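Local coordinates for protein particle-associated lyase (PDB 4Y9V) that binds the capsular saccharide of its host Acinetobacter baumannii as a trimeric phage tailspike and probably degrades the capsule as a lyase, at residues A434-I439 / R469-V474; L404-I409 / T438-N443; F213-T218 / T239-N244. All coordinates share one frame; numbering follows the deposited sequence. Where two conformers were deposited one is given.

Interaction 1 (A434-I439 / R469-V474)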
ATOM      1  N   ALA A 434      13.535   9.912  26.291  1.00  5.96           N
ATOM      2  CA  ALA A 434      12.603   9.389  25.283  1.00  5.73           C
ATOM      3  C   ALA A 434      13.143   8.115  24.645  1.00  5.14           C
ATOM      4  O   ALA A 434      14.345   8.011  24.362  1.00  5.61           O
ATOM      5  CB  ALA A 434      12.335  10.444  24.233  1.00  5.85           C
ATOM      6  N   GLY A 435      12.255   7.205  24.323  1.00  5.39           N
ATOM      7  CA  GLY A 435      12.575   6.017  23.565  1.00  5.18           C
ATOM      8  C   GLY A 435      11.635   5.851  22.369  1.00  4.63           C
ATOM      9  O   GLY A 435      10.481   6.241  22.416  1.00  5.05           O
ATOM     10  N   ILE A 436      12.176   5.211  21.311  1.00  4.70           N
ATOM     11  CA  ILE A 436      11.351   4.866  20.145  1.00  4.39           C
ATOM     12  C   ILE A 436      10.705   3.514  20.314  1.00  4.45           C
ATOM     13  O   ILE A 436       9.475   3.428  20.338  1.00  6.30           O
ATOM     14  CB  ILE A 436      12.138   5.034  18.819  1.00  4.59           C
ATOM     15  CG1 ILE A 436      12.714   6.449  18.674  1.00  5.00           C
ATOM     16  CG2 ILE A 436      11.242   4.674  17.647  1.00  4.97           C
ATOM     17  CD1 ILE A 436      11.720   7.576  18.871  1.00  5.15           C
ATOM     18  N   VAL A 437      11.495   2.434  20.422  1.00  4.47           N
ATOM     19  CA  VAL A 437      10.954   1.097  20.690  1.00  4.51           C
ATOM     20  C   VAL A 437      11.515   0.606  22.006  1.00  4.61           C
ATOM     21  O   VAL A 437      12.728   0.519  22.180  1.00  5.47           O
ATOM     22  CB  VAL A 437      11.307   0.080  19.576  1.00  5.10           C
ATOM     23  CG1 VAL A 437      10.769  -1.301  19.922  1.00  6.22           C
ATOM     24  CG2 VAL A 437      10.777   0.527  18.221  1.00  5.61           C
ATOM     25  N   THR A 438      10.605   0.272  22.928  1.00  4.69           N
ATOM     26  CA  THR A 438      10.973  -0.368  24.190  1.00  4.77           C
ATOM     27  C   THR A 438      10.075  -1.597  24.401  1.00  4.88           C
ATOM     28  O   THR A 438       8.857  -1.479  24.312  1.00  5.54           O
ATOM     29  CB  THR A 438      10.818   0.577  25.380  1.00  5.42           C
ATOM     30  OG1 THR A 438      11.690   1.689  25.179  1.00  5.77           O
ATOM     31  CG2 THR A 438      11.133  -0.107  26.704  1.00  6.73           C
ATOM     32  N   ILE A 439      10.690  -2.732  24.692  0.80  4.72           N
ATOM     33  CA  ILE A 439       9.985  -3.942  25.122  0.80  4.94           C
ATOM     34  C   ILE A 439      10.513  -4.258  26.540  0.80  4.73           C
ATOM     35  O   ILE A 439      11.731  -4.375  26.714  0.80  5.36           O
ATOM     36  CB  ILE A 439      10.230  -5.122  24.192  0.80  5.36           C
ATOM     37  CG1 ILE A 439       9.879  -4.805  22.713  0.80  6.95           C
ATOM     38  CG2 ILE A 439       9.515  -6.374  24.738  0.80  7.64           C
ATOM     39  CD1 ILE A 439       8.382  -4.601  22.483  0.80  8.74           C
ATOM     40  N   ARG A 469      16.744   9.391  24.029  0.72  5.20           N
ATOM     41  CA  ARG A 469      17.658   8.510  24.728  0.72  5.45           C
ATOM     42  C   ARG A 469      18.025   7.286  23.899  0.72  5.12           C
ATOM     43  O   ARG A 469      19.209   6.919  23.858  0.72  5.67           O
ATOM     44  CB  ARG A 469      17.095   8.069  26.089  0.72  6.85           C
ATOM     45  CG  ARG A 469      18.069   7.308  26.925  0.72  8.08           C
ATOM     46  CD  ARG A 469      17.462   6.679  28.224  0.72 12.70           C
ATOM     47  NE  ARG A 469      16.844   5.299  27.935  0.72 12.85           N
ATOM     48  CZ  ARG A 469      16.709   4.479  28.949  0.72 16.55           C
ATOM     49  NH1 ARG A 469      16.899   4.433  30.329  0.72 22.42           N
ATOM     50  NH2 ARG A 469      16.187   3.296  28.510  0.72 17.02           N
ATOM     51  N   HIS A 470      17.052   6.625  23.282  1.00  4.97           N
ATOM     52  CA  HIS A 470      17.350   5.397  22.545  1.00  4.89           C
ATOM     53  C   HIS A 470      16.367   5.174  21.410  1.00  4.56           C
ATOM     54  O   HIS A 470      15.186   5.513  21.505  1.00  5.07           O
ATOM     55  CB  HIS A 470      17.403   4.164  23.439  1.00  5.19           C
ATOM     56  CG  HIS A 470      16.094   3.719  24.032  1.00  5.61           C
ATOM     57  ND1 HIS A 470      15.706   4.075  25.294  1.00  7.34           N
ATOM     58  CD2 HIS A 470      15.124   2.947  23.488  1.00  5.90           C
ATOM     59  CE1 HIS A 470      14.500   3.500  25.471  1.00  8.02           C
ATOM     60  NE2 HIS A 470      14.122   2.826  24.416  1.00  6.92           N
ATOM     61  N   TRP A 471      16.875   4.493  20.374  1.00  4.61           N
ATOM     62  CA  TRP A 471      16.027   3.928  19.329  1.00  4.38           C
ATOM     63  C   TRP A 471      15.433   2.587  19.758  1.00  4.33           C
ATOM     64  O   TRP A 471      14.226   2.387  19.591  1.00  5.50           O
ATOM     65  CB  TRP A 471      16.796   3.819  18.002  1.00  4.50           C
ATOM     66  CG  TRP A 471      16.901   5.146  17.292  1.00  4.64           C
ATOM     67  CD1 TRP A 471      17.890   6.081  17.404  1.00  4.72           C
ATOM     68  CD2 TRP A 471      15.939   5.666  16.390  1.00  4.66           C
ATOM     69  NE1 TRP A 471      17.598   7.165  16.594  1.00  5.09           N
ATOM     70  CE2 TRP A 471      16.403   6.940  15.952  1.00  4.83           C
ATOM     71  CE3 TRP A 471      14.730   5.181  15.865  1.00  4.91           C
ATOM     72  CZ2 TRP A 471      15.698   7.722  15.046  1.00  5.23           C
ATOM     73  CZ3 TRP A 471      14.037   5.965  14.945  1.00  5.37           C
ATOM     74  CH2 TRP A 471      14.516   7.223  14.545  1.00  5.56           C
ATOM     75  N   ALA A 472      16.237   1.654  20.267  1.00  4.53           N
ATOM     76  CA  ALA A 472      15.751   0.339  20.664  1.00  4.44           C
ATOM     77  C   ALA A 472      16.278  -0.055  22.043  1.00  4.49           C
ATOM     78  O   ALA A 472      17.463   0.111  22.325  1.00  5.06           O
ATOM     79  CB  ALA A 472      16.194  -0.729  19.658  1.00  5.10           C
ATOM     80  N   TRP A 473      15.388  -0.653  22.845  1.00  4.47           N
ATOM     81  CA  TRP A 473      15.785  -1.229  24.136  1.00  4.66           C
ATOM     82  C   TRP A 473      14.839  -2.379  24.455  1.00  4.59           C
ATOM     83  O   TRP A 473      13.632  -2.262  24.236  1.00  5.07           O
ATOM     84  CB  TRP A 473      15.730  -0.193  25.241  1.00  4.98           C
ATOM     85  CG  TRP A 473      16.303  -0.657  26.546  1.00  5.02           C
ATOM     86  CD1 TRP A 473      17.431  -1.400  26.761  1.00  5.62           C
ATOM     87  CD2 TRP A 473      15.778  -0.352  27.851  1.00  5.51           C
ATOM     88  NE1 TRP A 473      17.640  -1.584  28.102  1.00  5.70           N
ATOM     89  CE2 TRP A 473      16.648  -0.957  28.802  1.00  5.71           C
ATOM     90  CE3 TRP A 473      14.662   0.358  28.316  1.00  6.10           C
ATOM     91  CZ2 TRP A 473      16.425  -0.843  30.178  1.00  6.72           C
ATOM     92  CZ3 TRP A 473      14.442   0.466  29.668  1.00  7.70           C
ATOM     93  CH2 TRP A 473      15.317  -0.152  30.590  1.00  7.72           C
ATOM     94  N   VAL A 474      15.392  -3.479  24.969  1.00  4.71           N
ATOM     95  CA  VAL A 474      14.646  -4.658  25.418  1.00  4.73           C
ATOM     96  C   VAL A 474      15.261  -5.067  26.751  1.00  5.01           C
ATOM     97  O   VAL A 474      16.468  -5.266  26.812  1.00  5.68           O
ATOM     98  CB  VAL A 474      14.750  -5.803  24.397  1.00  5.22           C
ATOM     99  CG1 VAL A 474      14.019  -7.037  24.918  1.00  5.98           C
ATOM    100  CG2 VAL A 474      14.233  -5.390  23.031  1.00  5.91           C
TER

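Interaction 2 (L404-I409 / T438-N443)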
ATOM      1  N   LEU A 404       7.596   5.537  22.130  1.00  4.55           N
ATOM      2  CA  LEU A 404       6.737   5.689  20.954  1.00  4.63           C
ATOM      3  C   LEU A 404       5.947   4.388  20.683  1.00  4.52           C
ATOM      4  O   LEU A 404       4.732   4.423  20.449  1.00  4.65           O
ATOM      5  CB  LEU A 404       7.575   6.065  19.736  1.00  4.81           C
ATOM      6  CG  LEU A 404       6.736   6.398  18.487  1.00  5.28           C
ATOM      7  CD1 LEU A 404       6.159   7.768  18.590  1.00  6.76           C
ATOM      8  CD2 LEU A 404       7.611   6.258  17.222  1.00  5.81           C
ATOM      9  N   VAL A 405       6.684   3.294  20.682  1.00  4.43           N
ATOM     10  CA  VAL A 405       6.190   1.934  20.488  1.00  4.52           C
ATOM     11  C   VAL A 405       6.649   1.167  21.730  1.00  4.55           C
ATOM     12  O   VAL A 405       7.835   1.112  22.001  1.00  5.33           O
ATOM     13  CB  VAL A 405       6.812   1.318  19.222  1.00  5.20           C
ATOM     14  CG1 VAL A 405       6.277  -0.094  19.027  1.00  6.01           C
ATOM     15  CG2 VAL A 405       6.582   2.199  17.999  1.00  5.71           C
ATOM     16  N   HIS A 406       5.682   0.611  22.488  1.00  4.58           N
ATOM     17  CA  HIS A 406       6.018   0.044  23.771  1.00  4.52           C
ATOM     18  C   HIS A 406       5.279  -1.279  23.948  1.00  4.66           C
ATOM     19  O   HIS A 406       4.078  -1.340  23.699  1.00  5.68           O
ATOM     20  CB  HIS A 406       5.645   1.022  24.909  1.00  5.14           C
ATOM     21  CG  HIS A 406       6.420   0.849  26.162  1.00  5.45           C
ATOM     22  ND1 HIS A 406       7.270   1.837  26.595  1.00  6.01           N
ATOM     23  CD2 HIS A 406       6.485  -0.187  27.046  1.00  6.84           C
ATOM     24  CE1 HIS A 406       7.814   1.397  27.704  1.00  6.76           C
ATOM     25  NE2 HIS A 406       7.358   0.194  28.023  1.00  7.15           N
ATOM     26  N   GLY A 407       6.020  -2.280  24.372  1.00  5.30           N
ATOM     27  CA  GLY A 407       5.426  -3.575  24.670  1.00  5.78           C
ATOM     28  C   GLY A 407       5.778  -4.028  26.064  1.00  5.07           C
ATOM     29  O   GLY A 407       6.896  -3.810  26.535  1.00  5.71           O
ATOM     30  N   ILE A 408       4.816  -4.685  26.703  1.00  5.58           N
ATOM     31  CA  ILE A 408       4.999  -5.281  28.018  1.00  5.89           C
ATOM     32  C   ILE A 408       4.612  -6.748  27.912  1.00  5.51           C
ATOM     33  O   ILE A 408       3.520  -7.107  27.544  1.00  7.53           O
ATOM     34  CB  ILE A 408       4.111  -4.612  29.083  1.00  7.93           C
ATOM     35  CG1 ILE A 408       4.344  -3.103  29.140  1.00  9.36           C
ATOM     36  CG2 ILE A 408       4.305  -5.320  30.409  1.00 11.00           C
ATOM     37  CD1 ILE A 408       5.678  -2.663  29.660  1.00  9.86           C
ATOM     38  N   ILE A 409       5.600  -7.611  28.234  1.00  5.73           N
ATOM     39  CA  ILE A 409       5.405  -9.056  28.169  1.00  5.73           C
ATOM     40  C   ILE A 409       5.061  -9.544  29.557  1.00  5.54           C
ATOM     41  O   ILE A 409       5.921  -9.620  30.449  1.00  6.60           O
ATOM     42  CB  ILE A 409       6.656  -9.744  27.603  1.00  6.26           C
ATOM     43  CG1 ILE A 409       6.933  -9.248  26.179  1.00  7.71           C
ATOM     44  CG2 ILE A 409       6.488 -11.242  27.622  1.00  6.88           C
ATOM     45  CD1 ILE A 409       8.279  -9.680  25.621  1.00  8.86           C
ATOM     46  N   THR A 438      10.605   0.272  22.928  1.00  4.69           N
ATOM     47  CA  THR A 438      10.973  -0.368  24.190  1.00  4.77           C
ATOM     48  C   THR A 438      10.075  -1.597  24.401  1.00  4.88           C
ATOM     49  O   THR A 438       8.857  -1.479  24.312  1.00  5.54           O
ATOM     50  CB  THR A 438      10.818   0.577  25.380  1.00  5.42           C
ATOM     51  OG1 THR A 438      11.690   1.689  25.179  1.00  5.77           O
ATOM     52  CG2 THR A 438      11.133  -0.107  26.704  1.00  6.73           C
ATOM     53  N   ILE A 439      10.690  -2.732  24.692  0.80  4.72           N
ATOM     54  CA  ILE A 439       9.985  -3.942  25.122  0.80  4.94           C
ATOM     55  C   ILE A 439      10.513  -4.258  26.540  0.80  4.73           C
ATOM     56  O   ILE A 439      11.731  -4.375  26.714  0.80  5.36           O
ATOM     57  CB  ILE A 439      10.230  -5.122  24.192  0.80  5.36           C
ATOM     58  CG1 ILE A 439       9.879  -4.805  22.713  0.80  6.95           C
ATOM     59  CG2 ILE A 439       9.515  -6.374  24.738  0.80  7.64           C
ATOM     60  CD1 ILE A 439       8.382  -4.601  22.483  0.80  8.74           C
ATOM     61  N   ARG A 440       9.602  -4.424  27.503  1.00  4.73           N
ATOM     62  CA  ARG A 440       9.954  -4.852  28.833  1.00  5.04           C
ATOM     63  C   ARG A 440       9.214  -6.129  29.198  1.00  5.15           C
ATOM     64  O   ARG A 440       8.050  -6.296  28.849  1.00  6.48           O
ATOM     65  CB  ARG A 440       9.628  -3.813  29.904  1.00  5.56           C
ATOM     66  CG  ARG A 440      10.274  -2.439  29.703  1.00  6.02           C
ATOM     67  CD  ARG A 440      11.769  -2.424  29.801  1.00  5.79           C
ATOM     68  NE  ARG A 440      12.329  -2.770  31.118  1.00  5.63           N
ATOM     69  CZ  ARG A 440      12.539  -1.882  32.080  1.00  5.71           C
ATOM     70  NH1 ARG A 440      12.138  -0.638  31.995  1.00  5.91           N
ATOM     71  NH2 ARG A 440      13.201  -2.286  33.186  1.00  6.16           N
ATOM     72  N   GLN A 441       9.885  -7.002  29.927  1.00  5.19           N
ATOM     73  CA  GLN A 441       9.213  -8.090  30.644  1.00  5.54           C
ATOM     74  C   GLN A 441       8.622  -7.537  31.920  1.00  5.78           C
ATOM     75  O   GLN A 441       9.292  -6.830  32.676  1.00  6.87           O
ATOM     76  CB  GLN A 441      10.179  -9.244  30.895  1.00  5.98           C
ATOM     77  CG  GLN A 441       9.553 -10.388  31.673  1.00  6.23           C
ATOM     78  CD  GLN A 441      10.474 -11.598  31.760  1.00  6.48           C
ATOM     79  OE1 GLN A 441      11.356 -11.776  30.914  1.00  7.67           O
ATOM     80  NE2 GLN A 441      10.239 -12.430  32.759  1.00  6.87           N
ATOM     81  N   SER A 442       7.366  -7.860  32.205  1.00  5.85           N
ATOM     82  CA  SER A 442       6.741  -7.443  33.448  1.00  6.59           C
ATOM     83  C   SER A 442       7.413  -8.119  34.648  1.00  6.00           C
ATOM     84  O   SER A 442       7.726  -9.291  34.615  1.00  6.72           O
ATOM     85  CB  SER A 442       5.278  -7.895  33.425  1.00  8.05           C
ATOM     86  OG  SER A 442       4.659  -7.522  34.628  1.00  9.02           O
ATOM     87  N   ASN A 443       7.491  -7.364  35.748  1.00  6.53           N
ATOM     88  CA  ASN A 443       7.901  -8.004  36.998  1.00  6.63           C
ATOM     89  C   ASN A 443       6.927  -9.076  37.422  1.00  7.26           C
ATOM     90  O   ASN A 443       7.331 -10.009  38.160  1.00  8.59           O
ATOM     91  CB  ASN A 443       8.107  -6.959  38.100  1.00  7.44           C
ATOM     92  CG  ASN A 443       9.453  -6.292  37.924  1.00  7.51           C
ATOM     93  OD1 ASN A 443      10.453  -6.988  37.654  1.00 10.86           O
ATOM     94  ND2 ASN A 443       9.564  -5.009  38.083  1.00  8.60           N
TER

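Interaction 3 (F213-T218 / T239-N244)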
ATOM      1  N   PHE A 213     -29.908  -4.927   3.921  1.00  5.84           N
ATOM      2  CA  PHE A 213     -30.600  -3.653   4.024  1.00  5.58           C
ATOM      3  C   PHE A 213     -29.864  -2.662   3.129  1.00  5.43           C
ATOM      4  O   PHE A 213     -28.635  -2.658   3.056  1.00  5.98           O
ATOM      5  CB  PHE A 213     -30.662  -3.126   5.464  1.00  5.91           C
ATOM      6  CG  PHE A 213     -29.324  -3.095   6.179  1.00  6.17           C
ATOM      7  CD1 PHE A 213     -28.920  -4.212   6.878  1.00  8.74           C
ATOM      8  CD2 PHE A 213     -28.504  -1.991   6.171  1.00  5.77           C
ATOM      9  CE1 PHE A 213     -27.719  -4.247   7.544  1.00 10.07           C
ATOM     10  CE2 PHE A 213     -27.290  -2.009   6.837  1.00  6.38           C
ATOM     11  CZ  PHE A 213     -26.877  -3.147   7.503  1.00  8.07           C
ATOM     12  N   ASN A 214     -30.621  -1.778   2.486  1.00  5.61           N
ATOM     13  CA  ASN A 214     -30.053  -0.646   1.789  1.00  5.76           C
ATOM     14  C   ASN A 214     -29.601   0.444   2.761  1.00  6.09           C
ATOM     15  O   ASN A 214     -28.594   1.140   2.538  1.00  7.92           O
ATOM     16  CB  ASN A 214     -31.033  -0.064   0.774  1.00  6.01           C
ATOM     17  CG  ASN A 214     -32.295   0.471   1.399  1.00  5.81           C
ATOM     18  OD1 ASN A 214     -32.825  -0.096   2.347  1.00  5.92           O
ATOM     19  ND2 ASN A 214     -32.809   1.598   0.916  1.00  8.28           N
ATOM     20  N   TYR A 215     -30.367   0.623   3.826  1.00  5.79           N
ATOM     21  CA  TYR A 215     -30.292   1.758   4.742  1.00  6.04           C
ATOM     22  C   TYR A 215     -30.903   1.276   6.042  1.00  5.97           C
ATOM     23  O   TYR A 215     -32.030   0.768   6.022  1.00  7.28           O
ATOM     24  CB  TYR A 215     -31.123   2.891   4.167  1.00  6.17           C
ATOM     25  CG  TYR A 215     -31.295   4.133   5.001  1.00  5.99           C
ATOM     26  CD1 TYR A 215     -32.294   4.244   5.946  1.00  6.63           C
ATOM     27  CD2 TYR A 215     -30.456   5.224   4.802  1.00  6.28           C
ATOM     28  CE1 TYR A 215     -32.448   5.388   6.701  1.00  6.92           C
ATOM     29  CE2 TYR A 215     -30.617   6.382   5.528  1.00  6.51           C
ATOM     30  CZ  TYR A 215     -31.619   6.476   6.480  1.00  6.20           C
ATOM     31  OH  TYR A 215     -31.892   7.631   7.178  1.00  7.45           O
ATOM     32  N   LEU A 216     -30.179   1.468   7.132  0.65  5.54           N
ATOM     33  CA  LEU A 216     -30.720   1.104   8.448  0.65  5.70           C
ATOM     34  C   LEU A 216     -30.230   2.190   9.388  0.65  5.45           C
ATOM     35  O   LEU A 216     -29.012   2.431   9.487  0.65  8.05           O
ATOM     36  CB  LEU A 216     -30.282  -0.296   8.799  0.65  6.39           C
ATOM     37  CG  LEU A 216     -30.699  -0.775  10.181  0.65  6.52           C
ATOM     38  CD1 LEU A 216     -32.187  -0.729  10.364  0.65  7.17           C
ATOM     39  CD2 LEU A 216     -30.172  -2.192  10.474  0.65  7.65           C
ATOM     40  N   LYS A 217     -31.145   2.885  10.057  1.00  5.58           N
ATOM     41  CA  LYS A 217     -30.847   3.972  10.978  1.00  5.34           C
ATOM     42  C   LYS A 217     -31.641   3.703  12.260  1.00  5.32           C
ATOM     43  O   LYS A 217     -32.843   3.442  12.223  1.00  5.95           O
ATOM     44  CB  LYS A 217     -31.203   5.314  10.379  1.00  5.84           C
ATOM     45  CG  LYS A 217     -30.878   6.516  11.262  1.00  6.13           C
ATOM     46  CD  LYS A 217     -31.043   7.845  10.553  1.00  6.79           C
ATOM     47  CE  LYS A 217     -30.883   9.005  11.499  1.00  7.81           C
ATOM     48  NZ  LYS A 217     -30.940  10.293  10.779  1.00  9.06           N
ATOM     49  N   THR A 218     -30.922   3.767  13.388  1.00  5.55           N
ATOM     50  CA  THR A 218     -31.475   3.352  14.671  1.00  5.84           C
ATOM     51  C   THR A 218     -31.152   4.375  15.730  1.00  5.41           C
ATOM     52  O   THR A 218     -30.140   5.104  15.665  1.00  5.79           O
ATOM     53  CB  THR A 218     -30.954   1.968  15.098  1.00  6.57           C
ATOM     54  OG1 THR A 218     -29.578   2.019  15.412  1.00  7.17           O
ATOM     55  CG2 THR A 218     -31.128   0.921  13.995  1.00  7.59           C
ATOM     56  N   THR A 239     -22.015  -4.931   3.521  0.62  6.16           N
ATOM     57  CA  THR A 239     -23.125  -4.295   4.233  0.62  6.65           C
ATOM     58  C   THR A 239     -23.656  -3.098   3.413  0.62  6.62           C
ATOM     59  O   THR A 239     -22.949  -2.558   2.578  0.62  7.50           O
ATOM     60  CB  THR A 239     -22.724  -3.860   5.638  0.62  7.00           C
ATOM     61  OG1 THR A 239     -21.565  -2.990   5.550  0.62  6.86           O
ATOM     62  CG2 THR A 239     -22.388  -5.016   6.535  0.62  8.33           C
ATOM     63  N   GLY A 240     -24.908  -2.696   3.744  0.60  6.76           N
ATOM     64  CA  GLY A 240     -25.440  -1.440   3.302  0.60  6.23           C
ATOM     65  C   GLY A 240     -25.127  -0.291   4.264  0.60  6.02           C
ATOM     66  O   GLY A 240     -24.325  -0.442   5.158  0.60  7.16           O
ATOM     67  N   TYR A 241     -25.890   0.846   4.027  1.00  6.72           N
ATOM     68  CA  TYR A 241     -25.604   1.939   4.928  1.00  5.73           C
ATOM     69  C   TYR A 241     -26.229   1.693   6.303  1.00  5.30           C
ATOM     70  O   TYR A 241     -27.426   1.404   6.383  1.00  6.51           O
ATOM     71  CB  TYR A 241     -26.141   3.251   4.364  1.00  5.67           C
ATOM     72  CG  TYR A 241     -25.911   4.400   5.325  1.00  5.72           C
ATOM     73  CD1 TYR A 241     -24.647   4.949   5.466  1.00  6.52           C
ATOM     74  CD2 TYR A 241     -26.905   4.908   6.137  1.00  6.88           C
ATOM     75  CE1 TYR A 241     -24.416   5.986   6.377  1.00  7.19           C
ATOM     76  CE2 TYR A 241     -26.708   5.924   7.035  1.00  7.53           C
ATOM     77  CZ  TYR A 241     -25.435   6.476   7.159  1.00  7.06           C
ATOM     78  OH  TYR A 241     -25.181   7.505   8.038  1.00  8.53           O
ATOM     79  N   PHE A 242     -25.448   1.830   7.354  1.00  5.54           N
ATOM     80  CA  PHE A 242     -25.885   1.690   8.731  1.00  5.50           C
ATOM     81  C   PHE A 242     -25.506   2.900   9.543  1.00  5.13           C
ATOM     82  O   PHE A 242     -24.387   3.402   9.433  1.00  6.00           O
ATOM     83  CB  PHE A 242     -25.190   0.444   9.358  1.00  6.07           C
ATOM     84  CG  PHE A 242     -25.570   0.267  10.821  1.00  5.84           C
ATOM     85  CD1 PHE A 242     -26.775  -0.319  11.134  1.00  7.12           C
ATOM     86  CD2 PHE A 242     -24.763   0.750  11.831  1.00  6.49           C
ATOM     87  CE1 PHE A 242     -27.165  -0.431  12.458  1.00  8.05           C
ATOM     88  CE2 PHE A 242     -25.158   0.654  13.159  1.00  7.28           C
ATOM     89  CZ  PHE A 242     -26.360   0.048  13.456  1.00  7.73           C
ATOM     90  N   GLU A 243     -26.428   3.341  10.400  1.00  5.18           N
ATOM     91  CA  GLU A 243     -26.187   4.429  11.300  1.00  5.63           C
ATOM     92  C   GLU A 243     -26.918   4.168  12.616  1.00  5.40           C
ATOM     93  O   GLU A 243     -28.107   3.832  12.595  1.00  6.69           O
ATOM     94  CB  GLU A 243     -26.761   5.743  10.680  1.00  6.68           C
ATOM     95  CG  GLU A 243     -26.749   6.945  11.623  1.00  6.88           C
ATOM     96  CD  GLU A 243     -27.083   8.276  10.942  1.00  7.96           C
ATOM     97  OE1 GLU A 243     -27.076   8.328   9.686  1.00  9.88           O
ATOM     98  OE2 GLU A 243     -27.356   9.218  11.689  1.00 10.34           O
ATOM     99  N   ASN A 244     -26.244   4.378  13.747  1.00  5.45           N
ATOM    100  CA  ASN A 244     -26.910   4.331  15.046  1.00  5.30           C
ATOM    101  C   ASN A 244     -26.624   5.583  15.822  1.00  5.58           C
ATOM    102  O   ASN A 244     -25.565   6.201  15.689  1.00  6.41           O
ATOM    103  CB  ASN A 244     -26.489   3.096  15.879  1.00  5.54           C
ATOM    104  CG  ASN A 244     -25.082   3.235  16.413  1.00  5.64           C
ATOM    105  OD1 ASN A 244     -24.112   3.153  15.635  1.00  6.19           O
ATOM    106  ND2 ASN A 244     -24.924   3.528  17.691  1.00  5.97           N
TER
HETATM  107  O   HOH W   1     -26.653  -4.671   4.748  0.54 10.01           O
HETATM  108  O   HOH W   2     -27.108  -5.110   3.244  0.46 14.55           O
HETATM  109  O   HOH W   3     -28.795  10.259   8.845  1.00  9.10           O

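Interaction 1 (A434-I439 / R469-V474)
H470 reaches across from 469-474 to G435 and T438 of 434-439, where two successive coils of a parallel beta-helix, the pectin lyase-like fold, run side by side. The strands are in parallel register from G435 beside H470 to I439 beside V474, with a corner of the coil at I436-V437 and at W471. At the corner the backbone bonds continue, V437 N to W471 O at 2.9 Å, and W473 N then binds V437 O. The tight side is the one bearing V437, A472, I439 and V474, which faces strands 453-458 and 486-496 within the coil: V437 rests on I457, A472 on I489 and V474 on V453. At the bend I436 lies alongside W471, both pointing the same way, and its CG1 sits over one face of the indole, 3.7 Å from W471 CE3; W471 also rests on I457. Toward the outside the packing loosens at W473 and R469, both partly exposed. In the conformer described, R469 NH2 lies above one face of the W473 indole, offset toward its rim; Y507 packs against both, and W473 NE1 is bonded to S509 OG. On the same side as W473, but buried deeper, the H470 ring lies between G435 CA and W473 CB, and bonds at both nitrogens fix its rotation. Its CG stands between the backbone N and the carbonyl carbon (chi1 69°), which swings the ring back over G435, whose CA lies 3.8 Å from the ring centroid. In the same R469 conformer NE donates to H470 ND1 at 3.1 Å, close to the ring plane. T438 OG1, which also pairs with S403 OG, takes the other nitrogen: H470 NE2 donates to it at 2.8 Å, only 3° out of the imidazole plane.

Interaction 2 (L404-I409 / T438-N443)
I409 meets I439 at the inner face of two neighbouring coils of the beta-helix, and it loses more surface to this contact than any other residue; T438 and R440 follow. I409 holds CG1 beside its backbone N and extends the chain onward (chi2 170°), which, in the I439 conformer described, carries CD1 to I439 CG2 at 3.6 Å. The other end of I439 in that conformer lies over the chain instead: CD1 is 3.8 Å from the CA of G407, which has no side chain to keep it off. T438 contributes its carbon side here. It lies alongside H406, pointing the same way, with CB 4.1 Å from the centroid of the imidazole in a CH-pi contact and CG2 at H406 CE1. The ring is anchored through ND1 to the backbone N of S403. T438 O lies over one face of the same ring but is spent on the backbone, accepting from G407 N at 2.9 Å. Of the R440 side chain it is the base that touches: CB lies 4.1 Å from I408 CD1, and the chain then bends at chi2 and chi3, leading the guanidinium away to the carbonyl oxygens of E475 and D476. Its backbone grips both ways, N to G407 O and O to I409 N, the second 2.8 Å long. The ladder ends with S442 N on I409 O. No helix takes part: strand 405-409 is flanked by 376-378 on one side and by 435-441 on the other, and 435-441 is in turn followed by 470-476, where W473 packs on both T438 and R440.

Interaction 3 (F213-T218 / T239-N244)
Y215 and Y241 stand side by side on strands 215-218 and 241-244, which run parallel, 3° apart, as successive rungs of the beta-helix. Backbone bonds alternate between the strands: L216 N to Y241 O, E243 N to L216 O and T218 N to E243 O, each 2.9 Å. F213 also turns its ring edge to Y241 O, 3.4 Å from CE2. Apolar contacts occupy two faces. On the side of L216 and F242, in the L216 conformer described, CD2 meets F242 CD1 at 3.9 Å and sits over one face of the F213 ring; F213 CE2 lies 4.1 Å from F242 CB, and all three pack on L229. Opposite, the two tyrosine rings are inclined by 30° and slid apart, so they barely overlap, touching through their CD2 atoms. Here N210 and N236 of a neighbouring subunit pack on Y215 and Y241. Polar contacts share this face. K217 and E243 extend alongside each other in a long salt bridge, NZ to OE2 3.9 Å, while a water joins K217 NZ to E243 OE1. Y241 OH donates to E243 OE1 at 2.6 Å, from above the carboxylate plane, and is also bonded to S266 OG. With a tyrosine hydroxyl, a water and a lysine around it, the E243 carboxylate would probably stay ionised, stabilised by a network rather than one tight ion pair.

Overall arrangement
Interactions 1 and 2 are consecutive steps of one sheet: they share T438 and I439 on strand 435-441, their centres are 10 Å apart, and I436 O probably accepts a hydrogen bond from V405 N at 2.8 Å. Interaction 3 repeats the same parallel stacking nearer the start of the beta-helix, its centre 45 Å from interaction 1 and 41 Å from interaction 2, with nearest atoms about 34 and 29 Å apart. The glycan-binding residues, among them F249, Y278, G305 and H337, fall in sequence mostly between interaction 3 and the other two; none belongs to these contacts. A sodium ion lies about 14 Å from the side chain of W471.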